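Local coordinates for CbsA (Xanthomonas oryzae pv. oryzae, PDB 5XYH), which probably hydrolyses 1,4-beta-glucosidic bonds from cellulose chain ends to release cellobiose, as a family 6 glycoside hydrolase that degrades plant cell walls, at residues A[365-379]-A[399-411]. Numbering follows the deposited sequence.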
loop_
_atom_site.group_PDB
_atom_site.type_symbol
_atom_site.label_atom_id
_atom_site.label_comp_id
_atom_site.label_asym_id
_atom_site.label_seq_id
_atom_site.Cartn_x
_atom_site.Cartn_y
_atom_site.Cartn_z
ATOM N N GLU A 365 1.739 -10.989 6.265
ATOM C CA GLU A 365 0.768 -10.465 7.219
ATOM C C GLU A 365 -0.635 -10.491 6.619
ATOM O O GLU A 365 -0.832 -10.244 5.423
ATOM C CB GLU A 365 1.161 -9.057 7.669
ATOM C CG GLU A 365 2.407 -9.085 8.554
ATOM C CD GLU A 365 2.944 -7.711 8.900
ATOM O OE1 GLU A 365 2.360 -6.721 8.423
ATOM O OE2 GLU A 365 3.979 -7.622 9.611
ATOM N N SER A 366 -1.604 -10.851 7.451
ATOM C CA SER A 366 -2.972 -11.037 6.991
ATOM C C SER A 366 -3.655 -9.701 6.722
ATOM O O SER A 366 -3.440 -8.715 7.436
ATOM C CB SER A 366 -3.761 -11.823 8.040
ATOM O OG SER A 366 -5.109 -11.959 7.641
ATOM N N ASP A 367 -4.481 -9.676 5.668
ATOM C CA ASP A 367 -5.321 -8.527 5.335
ATOM C C ASP A 367 -6.625 -8.510 6.126
ATOM O O ASP A 367 -7.371 -7.524 6.049
ATOM C CB ASP A 367 -5.638 -8.521 3.832
ATOM C CG ASP A 367 -4.380 -8.404 2.964
ATOM O OD1 ASP A 367 -3.467 -7.641 3.360
ATOM O OD2 ASP A 367 -4.303 -9.078 1.895
ATOM N N GLY A 368 -6.906 -9.566 6.869
ATOM C CA GLY A 368 -8.111 -9.696 7.673
ATOM C C GLY A 368 -8.455 -11.176 7.796
ATOM O O GLY A 368 -8.118 -12.013 6.960
ATOM N N SER A 369 -9.163 -11.517 8.872
ATOM C CA SER A 369 -9.494 -12.906 9.135
ATOM C C SER A 369 -10.664 -13.351 8.258
ATOM O O SER A 369 -11.464 -12.538 7.779
ATOM C CB SER A 369 -9.831 -13.074 10.613
ATOM O OG SER A 369 -10.802 -12.100 10.983
ATOM N N SER A 370 -10.733 -14.657 8.019
ATOM C CA SER A 370 -11.770 -15.237 7.175
ATOM C C SER A 370 -13.048 -15.556 7.950
ATOM O O SER A 370 -13.986 -16.128 7.375
ATOM C CB SER A 370 -11.241 -16.501 6.496
ATOM O OG SER A 370 -10.593 -17.337 7.427
ATOM N N LYS A 371 -13.077 -15.229 9.241
ATOM C CA LYS A 371 -14.249 -15.305 10.114
ATOM C C LYS A 371 -13.997 -14.319 11.250
ATOM O O LYS A 371 -12.925 -13.717 11.328
ATOM C CB LYS A 371 -14.477 -16.729 10.645
ATOM C CG LYS A 371 -13.325 -17.254 11.507
ATOM C CD LYS A 371 -13.729 -18.418 12.426
ATOM C CE LYS A 371 -14.236 -19.599 11.630
ATOM N NZ LYS A 371 -14.479 -20.855 12.428
ATOM N N TYR A 372 -14.977 -14.143 12.137
ATOM C CA TYR A 372 -14.721 -13.325 13.325
ATOM C C TYR A 372 -14.013 -14.182 14.367
ATOM O O TYR A 372 -14.583 -15.158 14.879
ATOM C CB TYR A 372 -15.989 -12.702 13.923
ATOM C CG TYR A 372 -15.650 -11.483 14.763
ATOM C CD1 TYR A 372 -14.869 -11.598 15.908
ATOM C CD2 TYR A 372 -16.055 -10.210 14.378
ATOM C CE1 TYR A 372 -14.527 -10.480 16.664
ATOM C CE2 TYR A 372 -15.713 -9.089 15.126
ATOM C CZ TYR A 372 -14.951 -9.233 16.260
ATOM O OH TYR A 372 -14.617 -8.123 17.001
ATOM N N ILE A 373 -12.787 -13.793 14.690
ATOM C CA ILE A 373 -11.927 -14.498 15.636
ATOM C C ILE A 373 -11.844 -13.670 16.911
ATOM O O ILE A 373 -11.570 -12.465 16.831
ATOM C CB ILE A 373 -10.520 -14.720 15.054
ATOM C CG1 ILE A 373 -10.607 -15.513 13.741
ATOM C CG2 ILE A 373 -9.619 -15.367 16.088
ATOM C CD1 ILE A 373 -9.250 -15.772 13.070
ATOM N N PRO A 374 -12.060 -14.258 18.090
ATOM C CA PRO A 374 -11.902 -13.481 19.328
ATOM C C PRO A 374 -10.497 -12.908 19.406
ATOM O O PRO A 374 -9.510 -13.607 19.152
ATOM C CB PRO A 374 -12.173 -14.499 20.447
ATOM C CG PRO A 374 -12.196 -15.828 19.800
ATOM C CD PRO A 374 -12.527 -15.630 18.348
ATOM N N ASN A 375 -10.425 -11.614 19.703
ATOM C CA ASN A 375 -9.159 -10.914 19.807
ATOM C C ASN A 375 -9.380 -9.658 20.629
ATOM O O ASN A 375 -10.507 -9.173 20.770
ATOM C CB ASN A 375 -8.579 -10.574 18.427
ATOM C CG ASN A 375 -9.340 -9.466 17.731
ATOM O OD1 ASN A 375 -8.968 -8.293 17.820
ATOM N ND2 ASN A 375 -10.421 -9.827 17.034
ATOM N N LYS A 376 -8.288 -9.136 21.180
ATOM C CA LYS A 376 -8.372 -7.942 22.007
ATOM C C LYS A 376 -7.954 -6.676 21.274
ATOM O O LYS A 376 -7.782 -5.640 21.916
ATOM C CB LYS A 376 -7.534 -8.115 23.277
ATOM C CG LYS A 376 -7.956 -9.326 24.095
ATOM C CD LYS A 376 -9.394 -9.191 24.599
ATOM C CE LYS A 376 -9.455 -8.218 25.768
ATOM N NZ LYS A 376 -8.479 -8.620 26.824
ATOM N N GLN A 377 -7.819 -6.716 19.949
ATOM C CA GLN A 377 -7.450 -5.529 19.186
ATOM C C GLN A 377 -8.616 -4.918 18.433
ATOM O O GLN A 377 -8.416 -3.966 17.674
ATOM C CB GLN A 377 -6.338 -5.851 18.201
ATOM C CG GLN A 377 -5.048 -6.287 18.842
ATOM C CD GLN A 377 -3.970 -6.459 17.804
ATOM O OE1 GLN A 377 -4.055 -7.344 16.929
ATOM N NE2 GLN A 377 -2.959 -5.589 17.857
ATOM N N GLY A 378 -9.822 -5.440 18.609
ATOM C CA GLY A 378 -10.954 -4.889 17.891
ATOM C C GLY A 378 -10.904 -5.129 16.402
ATOM O O GLY A 378 -11.347 -4.272 15.623
ATOM N N LYS A 379 -10.364 -6.264 15.977
ATOM C CA LYS A 379 -10.303 -6.594 14.558
ATOM C C LYS A 379 -11.460 -7.510 14.182
ATOM O O LYS A 379 -11.650 -8.564 14.795
ATOM C CB LYS A 379 -8.953 -7.214 14.216
ATOM C CG LYS A 379 -7.861 -6.169 14.360
ATOM C CD LYS A 379 -6.466 -6.747 14.355
ATOM C CE LYS A 379 -5.411 -5.622 14.237
ATOM N NZ LYS A 379 -4.014 -6.184 14.062
ATOM N N ALA A 399 -9.986 -14.903 -1.542
ATOM C CA ALA A 399 -9.196 -14.869 -0.318
ATOM C C ALA A 399 -8.838 -16.283 0.136
ATOM O O ALA A 399 -9.635 -17.217 -0.008
ATOM C CB ALA A 399 -9.970 -14.136 0.782
ATOM N N LEU A 400 -7.633 -16.443 0.692
ATOM C CA LEU A 400 -7.235 -17.747 1.220
ATOM C C LEU A 400 -8.048 -18.097 2.466
ATOM O O LEU A 400 -8.301 -17.227 3.307
ATOM C CB LEU A 400 -5.752 -17.762 1.581
ATOM C CG LEU A 400 -4.705 -18.098 0.534
ATOM C CD1 LEU A 400 -3.372 -18.319 1.242
ATOM C CD2 LEU A 400 -5.094 -19.336 -0.291
ATOM N N PRO A 401 -8.453 -19.355 2.625
ATOM C CA PRO A 401 -9.222 -19.752 3.809
ATOM C C PRO A 401 -8.356 -19.847 5.057
ATOM O O PRO A 401 -7.122 -19.863 5.010
ATOM C CB PRO A 401 -9.783 -21.128 3.432
ATOM C CG PRO A 401 -8.776 -21.679 2.458
ATOM C CD PRO A 401 -8.318 -20.457 1.653
ATOM N N ASN A 402 -9.050 -19.910 6.198
ATOM C CA ASN A 402 -8.418 -20.077 7.501
ATOM C C ASN A 402 -7.380 -18.981 7.771
ATOM O O ASN A 402 -6.256 -19.246 8.196
ATOM C CB ASN A 402 -7.810 -21.474 7.611
ATOM C CG ASN A 402 -8.868 -22.565 7.511
ATOM O OD1 ASN A 402 -8.800 -23.438 6.641
ATOM N ND2 ASN A 402 -9.878 -22.494 8.378
ATOM N N ALA A 403 -7.780 -17.726 7.534
ATOM C CA ALA A 403 -6.902 -16.567 7.688
ATOM C C ALA A 403 -7.022 -15.967 9.093
ATOM O O ALA A 403 -8.129 -15.890 9.644
ATOM C CB ALA A 403 -7.246 -15.501 6.656
ATOM N N PRO A 404 -5.914 -15.533 9.694
ATOM C CA PRO A 404 -5.961 -14.910 11.022
ATOM C C PRO A 404 -6.292 -13.424 10.910
ATOM O O PRO A 404 -6.433 -12.870 9.816
ATOM C CB PRO A 404 -4.540 -15.120 11.543
ATOM C CG PRO A 404 -3.712 -14.995 10.308
ATOM C CD PRO A 404 -4.526 -15.630 9.195
ATOM N N ILE A 405 -6.391 -12.768 12.069
ATOM C CA ILE A 405 -6.872 -11.390 12.056
ATOM C C ILE A 405 -5.869 -10.475 11.345
ATOM O O ILE A 405 -4.666 -10.757 11.239
ATOM C CB ILE A 405 -7.174 -10.874 13.475
ATOM C CG1 ILE A 405 -5.891 -10.722 14.289
ATOM C CG2 ILE A 405 -8.184 -11.799 14.185
ATOM C CD1 ILE A 405 -6.093 -10.345 15.746
ATOM N N ALA A 406 -6.390 -9.346 10.876
ATOM C CA ALA A 406 -5.623 -8.361 10.124
ATOM C C ALA A 406 -4.341 -7.972 10.845
ATOM O O ALA A 406 -4.354 -7.688 12.042
ATOM C CB ALA A 406 -6.490 -7.115 9.898
ATOM N N GLY A 407 -3.240 -7.943 10.095
ATOM C CA GLY A 407 -1.959 -7.496 10.611
ATOM C C GLY A 407 -1.187 -8.509 11.429
ATOM O O GLY A 407 -0.180 -8.141 12.045
ATOM N N THR A 408 -1.626 -9.764 11.473
ATOM C CA THR A 408 -0.887 -10.843 12.121
ATOM C C THR A 408 -0.506 -11.904 11.089
ATOM O O THR A 408 -1.041 -11.949 9.978
ATOM C CB THR A 408 -1.699 -11.478 13.262
ATOM O OG1 THR A 408 -2.780 -12.242 12.718
ATOM C CG2 THR A 408 -2.267 -10.399 14.149
ATOM N N TRP A 409 0.426 -12.778 11.474
ATOM C CA TRP A 409 1.115 -13.614 10.496
ATOM C C TRP A 409 0.225 -14.713 9.923
ATOM O O TRP A 409 -0.494 -15.403 10.652
ATOM C CB TRP A 409 2.346 -14.244 11.138
ATOM C CG TRP A 409 3.357 -14.692 10.168
ATOM C CD1 TRP A 409 3.817 -15.963 9.998
ATOM C CD2 TRP A 409 4.061 -13.877 9.220
ATOM N NE1 TRP A 409 4.763 -15.993 9.000
ATOM C CE2 TRP A 409 4.943 -14.724 8.516
ATOM C CE3 TRP A 409 4.043 -12.510 8.907
ATOM C CZ2 TRP A 409 5.791 -14.256 7.510
ATOM C CZ3 TRP A 409 4.900 -12.043 7.908
ATOM C CH2 TRP A 409 5.753 -12.918 7.220
ATOM N N PHE A 410 0.327 -14.917 8.613
ATOM C CA PHE A 410 -0.491 -15.874 7.872
ATOM C C PHE A 410 0.473 -16.819 7.156
ATOM O O PHE A 410 0.838 -16.592 6.001
ATOM C CB PHE A 410 -1.434 -15.128 6.908
ATOM C CG PHE A 410 -2.511 -15.984 6.284
ATOM C CD1 PHE A 410 -2.564 -17.357 6.489
ATOM C CD2 PHE A 410 -3.484 -15.393 5.485
ATOM C CE1 PHE A 410 -3.556 -18.122 5.898
ATOM C CE2 PHE A 410 -4.474 -16.147 4.893
ATOM C CZ PHE A 410 -4.517 -17.515 5.107
ATOM N N HIS A 411 0.876 -17.885 7.862
ATOM C CA HIS A 411 1.910 -18.788 7.358
ATOM C C HIS A 411 1.591 -19.321 5.962
ATOM O O HIS A 411 2.469 -19.348 5.089
ATOM C CB HIS A 411 2.110 -19.941 8.346
ATOM C CG HIS A 411 3.081 -20.978 7.874
ATOM N ND1 HIS A 411 4.435 -20.740 7.780
ATOM C CD2 HIS A 411 2.894 -22.258 7.475
ATOM C CE1 HIS A 411 5.041 -21.824 7.333
ATOM N NE2 HIS A 411 4.131 -22.763 7.147
HETATM O O HOH W 1 -9.374 -9.298 10.885
#
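Lys379 runs in an extended chain across Ile405 and ends on the carbonyl of Ala406. The two side chains cross at about a right angle: Lys379 CB lies 4.1 Å from Ile405 CB, and CD packs against Ile405 CG1 and CD1. CE comes within 3.2 Å of Ala406 O, and NZ donates to that oxygen at a modelled 2.5 Å, too short to take literally. Gln377 OE1 takes a second bond from NZ, which approaches from above its carbonyl plane. Ile405 pushes CD1 to 3.7 Å from Asn375 CB while its CG2 touches Ile373 CB, because CG1 stands between the backbone N and carbonyl carbon (chi1 68°). The Asn375 amide is fixed by four bonds: its OD1 accepts from the backbone N of Gln377, an Asx turn, and of Lys379, while ND2 donates to Ile373 O and Lys379 O.

At the other end Ser366 is gripped through backbone and side chain. Its N donates to Thr408 O, its O receives an almost straight bond (178°) from Gly407 N within the type II turn 405-408, and OG, anti to the backbone N, donates to Pro404 O at 2.7 Å while accepting from Gly368 N in an ST turn. Ser370 OG receives the N-H of Ala403 at 2.8 Å, and a water bridges Ser369 N and Ala406 N. Glu365 CG rests 3.8 Å from Trp409 CE3; its carboxylate forms a salt bridge with Arg66, which also bonds Gly407 O.

Both segments belong to the irregular connection leaving the C-terminal end of strand 354-358, paired in parallel with 292-296 in the family 6 distorted beta/alpha barrel, for helix 411-419; Phe410 occupies that helix's N-cap position, and Trp409 packs on helix 17-27, where NE1 bonds Ser26.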